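Local coordinates for protein cruciform cutting endonuclease 1, mitochondrial (PDB 1KCF) that resolves Holliday junctions, cutting four-way DNA junctions at the point of strand exchange, and seems important for maintaining mitochondrial DNA, at residues V113-R118 against L164-K169; V65-W70 against Q202-E207. One frame throughout, in Å; residues are numbered along the deposited sequence.

Interaction 1 (V113-R118 against L164-K169)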
loop_
_atom_site.group_PDB
_atom_site.type_symbol
_atom_site.label_atom_id
_atom_site.label_comp_id
_atom_site.label_asym_id
_atom_site.label_seq_id
_atom_site.Cartn_x
_atom_site.Cartn_y
_atom_site.Cartn_z
ATOM N N VAL A 113 19.719 0.615 5.991
ATOM C CA VAL A 113 18.874 -0.535 5.721
ATOM C C VAL A 113 17.604 -0.463 6.556
ATOM O O VAL A 113 17.626 -0.052 7.714
ATOM C CB VAL A 113 19.597 -1.863 6.063
ATOM C CG1 VAL A 113 18.672 -3.047 5.781
ATOM C CG2 VAL A 113 20.880 -1.990 5.248
ATOM N N ILE A 114 16.491 -0.851 5.946
ATOM C CA ILE A 114 15.211 -0.867 6.632
ATOM C C ILE A 114 14.625 -2.253 6.472
ATOM O O ILE A 114 14.418 -2.718 5.353
ATOM C CB ILE A 114 14.222 0.157 6.043
ATOM C CG1 ILE A 114 14.760 1.571 6.248
ATOM C CG2 ILE A 114 12.859 0.013 6.718
ATOM C CD1 ILE A 114 13.943 2.629 5.551
ATOM N N LEU A 115 14.379 -2.906 7.601
ATOM C CA LEU A 115 13.810 -4.246 7.634
ATOM C C LEU A 115 12.341 -4.135 8.023
ATOM O O LEU A 115 11.998 -3.558 9.061
ATOM C CB LEU A 115 14.550 -5.101 8.657
ATOM C CG LEU A 115 16.078 -5.098 8.544
ATOM C CD1 LEU A 115 16.642 -5.987 9.630
ATOM C CD2 LEU A 115 16.517 -5.577 7.166
ATOM N N MET A 116 11.474 -4.694 7.192
ATOM C CA MET A 116 10.048 -4.620 7.448
ATOM C C MET A 116 9.414 -5.990 7.635
ATOM O O MET A 116 9.633 -6.917 6.857
ATOM C CB MET A 116 9.366 -3.877 6.302
ATOM C CG MET A 116 8.074 -3.172 6.679
ATOM S SD MET A 116 7.409 -2.250 5.269
ATOM C CE MET A 116 8.405 -0.765 5.354
ATOM N N GLU A 117 8.623 -6.104 8.690
ATOM C CA GLU A 117 7.931 -7.334 9.008
ATOM C C GLU A 117 6.628 -6.912 9.660
ATOM O O GLU A 117 6.566 -5.869 10.298
ATOM C CB GLU A 117 8.790 -8.151 9.972
ATOM C CG GLU A 117 8.294 -9.530 10.282
ATOM C CD GLU A 117 9.373 -10.386 10.925
ATOM O OE1 GLU A 117 9.078 -11.049 11.940
ATOM O OE2 GLU A 117 10.516 -10.399 10.413
ATOM N N ARG A 118 5.575 -7.692 9.475
ATOM C CA ARG A 118 4.296 -7.353 10.090
ATOM C C ARG A 118 4.359 -7.737 11.557
ATOM O O ARG A 118 4.967 -8.746 11.915
ATOM C CB ARG A 118 3.145 -8.119 9.434
ATOM C CG ARG A 118 2.739 -7.635 8.058
ATOM C CD ARG A 118 1.617 -8.510 7.502
ATOM N NE ARG A 118 1.133 -8.038 6.208
ATOM C CZ ARG A 118 1.854 -8.033 5.090
ATOM N NH1 ARG A 118 3.105 -8.481 5.098
ATOM N NH2 ARG A 118 1.324 -7.569 3.965
ATOM N N LEU A 164 13.892 -4.094 2.948
ATOM C CA LEU A 164 13.741 -5.536 2.856
ATOM C C LEU A 164 12.587 -6.061 3.703
ATOM O O LEU A 164 12.405 -5.656 4.853
ATOM C CB LEU A 164 15.042 -6.220 3.301
ATOM C CG LEU A 164 16.348 -5.759 2.644
ATOM C CD1 LEU A 164 17.526 -6.333 3.412
ATOM C CD2 LEU A 164 16.398 -6.200 1.180
ATOM N N SER A 165 11.794 -6.949 3.118
ATOM C CA SER A 165 10.701 -7.559 3.850
ATOM C C SER A 165 11.214 -8.919 4.294
ATOM O O SER A 165 11.818 -9.653 3.507
ATOM C CB SER A 165 9.465 -7.734 2.967
ATOM O OG SER A 165 8.890 -6.479 2.654
ATOM N N LEU A 166 10.994 -9.239 5.560
ATOM C CA LEU A 166 11.436 -10.506 6.095
ATOM C C LEU A 166 10.221 -11.294 6.539
ATOM O O LEU A 166 9.181 -10.721 6.870
ATOM C CB LEU A 166 12.367 -10.282 7.288
ATOM C CG LEU A 166 13.486 -9.255 7.087
ATOM C CD1 LEU A 166 14.289 -9.136 8.371
ATOM C CD2 LEU A 166 14.380 -9.670 5.916
ATOM N N SER A 167 10.345 -12.612 6.534
ATOM C CA SER A 167 9.246 -13.448 6.964
ATOM C C SER A 167 9.408 -13.692 8.458
ATOM O O SER A 167 10.500 -14.009 8.933
ATOM C CB SER A 167 9.259 -14.786 6.223
ATOM O OG SER A 167 10.398 -15.548 6.574
ATOM N N PRO A 168 8.325 -13.519 9.223
ATOM C CA PRO A 168 8.399 -13.742 10.669
ATOM C C PRO A 168 8.963 -15.134 10.960
ATOM O O PRO A 168 9.706 -15.331 11.925
ATOM C CB PRO A 168 6.946 -13.599 11.105
ATOM C CG PRO A 168 6.431 -12.541 10.159
ATOM C CD PRO A 168 7.004 -12.993 8.830
ATOM N N LYS A 169 8.603 -16.094 10.111
ATOM C CA LYS A 169 9.057 -17.475 10.266
ATOM C C LYS A 169 10.578 -17.551 10.344
ATOM O O LYS A 169 11.128 -18.174 11.249
ATOM C CB LYS A 169 8.546 -18.332 9.108
HETATM O O HOH W 1 7.209 -6.174 4.600
HETATM O O HOH W 2 7.344 -9.103 5.788
#
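The carboxylate of Glu117 is the flat group of this contact, and Pro168 lies across one of its faces, with Glu117 CD 3.5 Å from Pro168 CA. Glu117 OE1 comes still closer, 3.1 Å from Pro168 CA, while Glu117 OE2 turns to Leu166 CB at 3.6 Å and hydrogen-bonds Thr171. CG anti to the backbone N (chi1 -173°) and an extended chain carry the carboxylate along the proline ring, the two side chains running in opposite senses. A proline suits the first turn of a helix, where no backbone N-H is needed; Ser167 before it is the N-cap.

The backbones pair as a parallel ladder: Leu164 N to Ile114 O, Met116 N to Leu164 O (2.7 Å) and Leu166 N to Met116 O (3.0 Å). Leucines suit the apolar face, where Leu115 CD2 meets Leu164 CD1 at 4.0 Å, side by side. On the other face, a water joins Ser165 OG, also hydrogen-bonded to Tyr143 OH, weakly to Met116 O.

The side chain of Glu117 is about 5 Å from those of Asp46 and Asp230, the magnesium-binding residues. Strand 113-118 runs between strands 42-47 and 162-165; helix 224-253 covers Leu115 and Leu164, and helix 128-151 covers Met116.

Interaction 2 (V65-W70 against Q202-E207); sequences VIIHNW and QKILFE
Ile67 packs its CD1 against Ile204 CG2 at 3.5 Å, closer than methyl groups usually come, and this is the dense heart of the contact. CG1 sits anti to the carbonyl carbon (chi1 -66°) and the chain runs on extended, which carries Ile67 CD1 to Ile204 and, 3.8 Å away, to Phe206 CE2. The same methyl lies over one face of the Trp70 indole, offset toward its rim. Phe206 meets that indole rim to rim, Phe206 CE2 to Trp70 CE3 at 3.6 Å, with neither ring over the face of the other and planes 33° apart. Branched aliphatic and aromatic residues suit this face because they fill it without polar groups to satisfy; the one indole N-H, on Trp70 NE1, is met by Met228 O. Were Phe206 replaced by an alanine, a gap would probably open beside Ile67 CD1 and the CE3/CZ3 edge of Trp70 would lose its contact with the phenyl ring.

The parallel ladder runs from Val65 N to Lys203 O, a long 3.3 Å, through Leu205 N to Val65 O (2.8 Å) and Ile67 N to Leu205 O, to Glu207 N on Ile67 O.

Looser packing marks the partly exposed face of Ile66 and Leu205 and the exposed ends at Lys203 and Glu207. Here Glu207 is long enough to reach His68, whose ND1 gives Glu207 OE1 a weak, bent bond of 2.8 Å (134° at the hydrogen); His68 NE2 is held by Ser58.

At His68 and Asn69 a classic beta bulge opposite Phe56 breaks strand 65-73. Helix 224-253 covers Val65 and Ile204. Strand 204-206 extends the RNase H-like sheet of this RuvC-family resolvase by one parallel edge strand beside the third strand.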
loop_
_atom_site.group_PDB
_atom_site.type_symbol
_atom_site.label_atom_id
_atom_site.label_comp_id
_atom_site.label_asym_id
_atom_site.label_seq_id
_atom_site.Cartn_x
_atom_site.Cartn_y
_atom_site.Cartn_z
ATOM N N VAL A 65 25.734 -6.685 18.446
ATOM C CA VAL A 65 24.687 -5.773 18.022
ATOM C C VAL A 65 24.581 -4.607 18.992
ATOM O O VAL A 65 24.455 -4.804 20.198
ATOM C CB VAL A 65 23.326 -6.481 17.956
ATOM C CG1 VAL A 65 22.247 -5.485 17.554
ATOM C CG2 VAL A 65 23.397 -7.640 16.972
ATOM N N ILE A 66 24.635 -3.394 18.456
ATOM C CA ILE A 66 24.541 -2.197 19.272
ATOM C C ILE A 66 23.246 -1.460 18.959
ATOM O O ILE A 66 23.028 -1.011 17.835
ATOM C CB ILE A 66 25.733 -1.256 19.015
ATOM C CG1 ILE A 66 27.042 -2.029 19.202
ATOM C CG2 ILE A 66 25.676 -0.065 19.978
ATOM C CD1 ILE A 66 28.276 -1.256 18.803
ATOM N N ILE A 67 22.385 -1.345 19.961
ATOM C CA ILE A 67 21.108 -0.669 19.800
ATOM C C ILE A 67 21.238 0.835 20.035
ATOM O O ILE A 67 21.757 1.269 21.063
ATOM C CB ILE A 67 20.065 -1.259 20.775
ATOM C CG1 ILE A 67 19.778 -2.716 20.385
ATOM C CG2 ILE A 67 18.798 -0.411 20.774
ATOM C CD1 ILE A 67 18.766 -3.419 21.254
ATOM N N HIS A 68 20.765 1.626 19.076
ATOM C CA HIS A 68 20.822 3.082 19.178
ATOM C C HIS A 68 19.485 3.640 19.665
ATOM O O HIS A 68 19.431 4.517 20.531
ATOM C CB HIS A 68 21.143 3.695 17.814
ATOM C CG HIS A 68 22.360 3.120 17.159
ATOM N ND1 HIS A 68 23.606 3.155 17.743
ATOM C CD2 HIS A 68 22.522 2.514 15.959
ATOM C CE1 HIS A 68 24.486 2.594 16.933
ATOM N NE2 HIS A 68 23.853 2.196 15.843
ATOM N N ASN A 69 18.405 3.137 19.081
ATOM C CA ASN A 69 17.067 3.571 19.445
ATOM C C ASN A 69 16.170 2.354 19.427
ATOM O O ASN A 69 16.353 1.451 18.609
ATOM C CB ASN A 69 16.555 4.623 18.470
ATOM C CG ASN A 69 17.422 5.860 18.454
ATOM O OD1 ASN A 69 18.418 5.924 17.736
ATOM N ND2 ASN A 69 17.057 6.849 19.266
ATOM N N TRP A 70 15.186 2.342 20.314
ATOM C CA TRP A 70 14.317 1.188 20.434
ATOM C C TRP A 70 13.024 1.608 21.105
ATOM O O TRP A 70 13.048 2.176 22.198
ATOM C CB TRP A 70 15.066 0.156 21.275
ATOM C CG TRP A 70 14.470 -1.185 21.362
ATOM C CD1 TRP A 70 13.587 -1.752 20.496
ATOM C CD2 TRP A 70 14.777 -2.183 22.339
ATOM N NE1 TRP A 70 13.327 -3.046 20.870
ATOM C CE2 TRP A 70 14.043 -3.337 21.999
ATOM C CE3 TRP A 70 15.606 -2.212 23.471
ATOM C CZ2 TRP A 70 14.108 -4.515 22.748
ATOM C CZ3 TRP A 70 15.673 -3.388 24.219
ATOM C CH2 TRP A 70 14.927 -4.522 23.852
ATOM N N GLN A 202 25.477 -10.215 26.852
ATOM C CA GLN A 202 26.256 -9.188 26.170
ATOM C C GLN A 202 26.312 -9.368 24.651
ATOM O O GLN A 202 27.260 -8.915 24.006
ATOM C CB GLN A 202 27.682 -9.151 26.723
ATOM C CG GLN A 202 27.786 -8.794 28.196
ATOM C CD GLN A 202 29.228 -8.690 28.659
ATOM O OE1 GLN A 202 29.965 -9.680 28.657
ATOM N NE2 GLN A 202 29.641 -7.486 29.050
ATOM N N LYS A 203 25.311 -10.033 24.081
ATOM C CA LYS A 203 25.262 -10.237 22.636
ATOM C C LYS A 203 24.614 -9.012 22.004
ATOM O O LYS A 203 24.745 -8.765 20.806
ATOM C CB LYS A 203 24.458 -11.491 22.295
ATOM C CG LYS A 203 25.119 -12.779 22.749
ATOM C CD LYS A 203 26.454 -12.959 22.055
ATOM C CE LYS A 203 27.235 -14.119 22.634
ATOM N NZ LYS A 203 28.591 -14.206 22.015
ATOM N N ILE A 204 23.910 -8.254 22.838
ATOM C CA ILE A 204 23.242 -7.024 22.436
ATOM C C ILE A 204 23.625 -5.961 23.462
ATOM O O ILE A 204 23.357 -6.119 24.652
ATOM C CB ILE A 204 21.701 -7.183 22.434
ATOM C CG1 ILE A 204 21.260 -8.046 21.249
ATOM C CG2 ILE A 204 21.030 -5.822 22.381
ATOM C CD1 ILE A 204 19.762 -8.282 21.197
ATOM N N LEU A 205 24.268 -4.893 23.003
ATOM C CA LEU A 205 24.673 -3.803 23.883
ATOM C C LEU A 205 23.893 -2.560 23.497
ATOM O O LEU A 205 23.252 -2.520 22.442
ATOM C CB LEU A 205 26.174 -3.517 23.743
ATOM C CG LEU A 205 27.169 -4.572 24.227
ATOM C CD1 LEU A 205 28.584 -4.111 23.907
ATOM C CD2 LEU A 205 27.007 -4.796 25.721
ATOM N N PHE A 206 23.958 -1.542 24.345
ATOM C CA PHE A 206 23.260 -0.297 24.076
ATOM C C PHE A 206 24.200 0.898 24.002
ATOM O O PHE A 206 25.076 1.067 24.845
ATOM C CB PHE A 206 22.198 -0.046 25.144
ATOM C CG PHE A 206 21.149 -1.113 25.211
ATOM C CD1 PHE A 206 21.432 -2.350 25.779
ATOM C CD2 PHE A 206 19.877 -0.885 24.700
ATOM C CE1 PHE A 206 20.463 -3.346 25.839
ATOM C CE2 PHE A 206 18.901 -1.874 24.752
ATOM C CZ PHE A 206 19.194 -3.108 25.324
ATOM N N GLU A 207 24.007 1.726 22.981
ATOM C CA GLU A 207 24.820 2.917 22.788
ATOM C C GLU A 207 24.474 3.952 23.852
ATOM O O GLU A 207 25.360 4.591 24.418
ATOM C CB GLU A 207 24.575 3.506 21.397
ATOM C CG GLU A 207 25.210 4.873 21.175
ATOM C CD GLU A 207 24.862 5.465 19.822
ATOM O OE1 GLU A 207 23.670 5.438 19.446
ATOM O OE2 GLU A 207 25.778 5.971 19.138
#

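After helices 6-15 and 26-33 the chain builds strands 42-47 and 52-59 and then reaches 65-70, which opens the longer loop. It passes through helix 91-109 to 113-118, where a second loop begins. Helix 128-151 makes up much of that inner excursion, which interaction 1 closes at 164-169. Only after helices 168-179 and 191-200 does interaction 2 close the outer loop at 202-207, so the two nest and do not cross. Each adds an outermost strand to the same mixed sheet, at its two opposite edges: 162-165 beside 113-118, and 204-206 beside 65-73. Their centres lie about 19 Å apart, with helix 224-253 touching both.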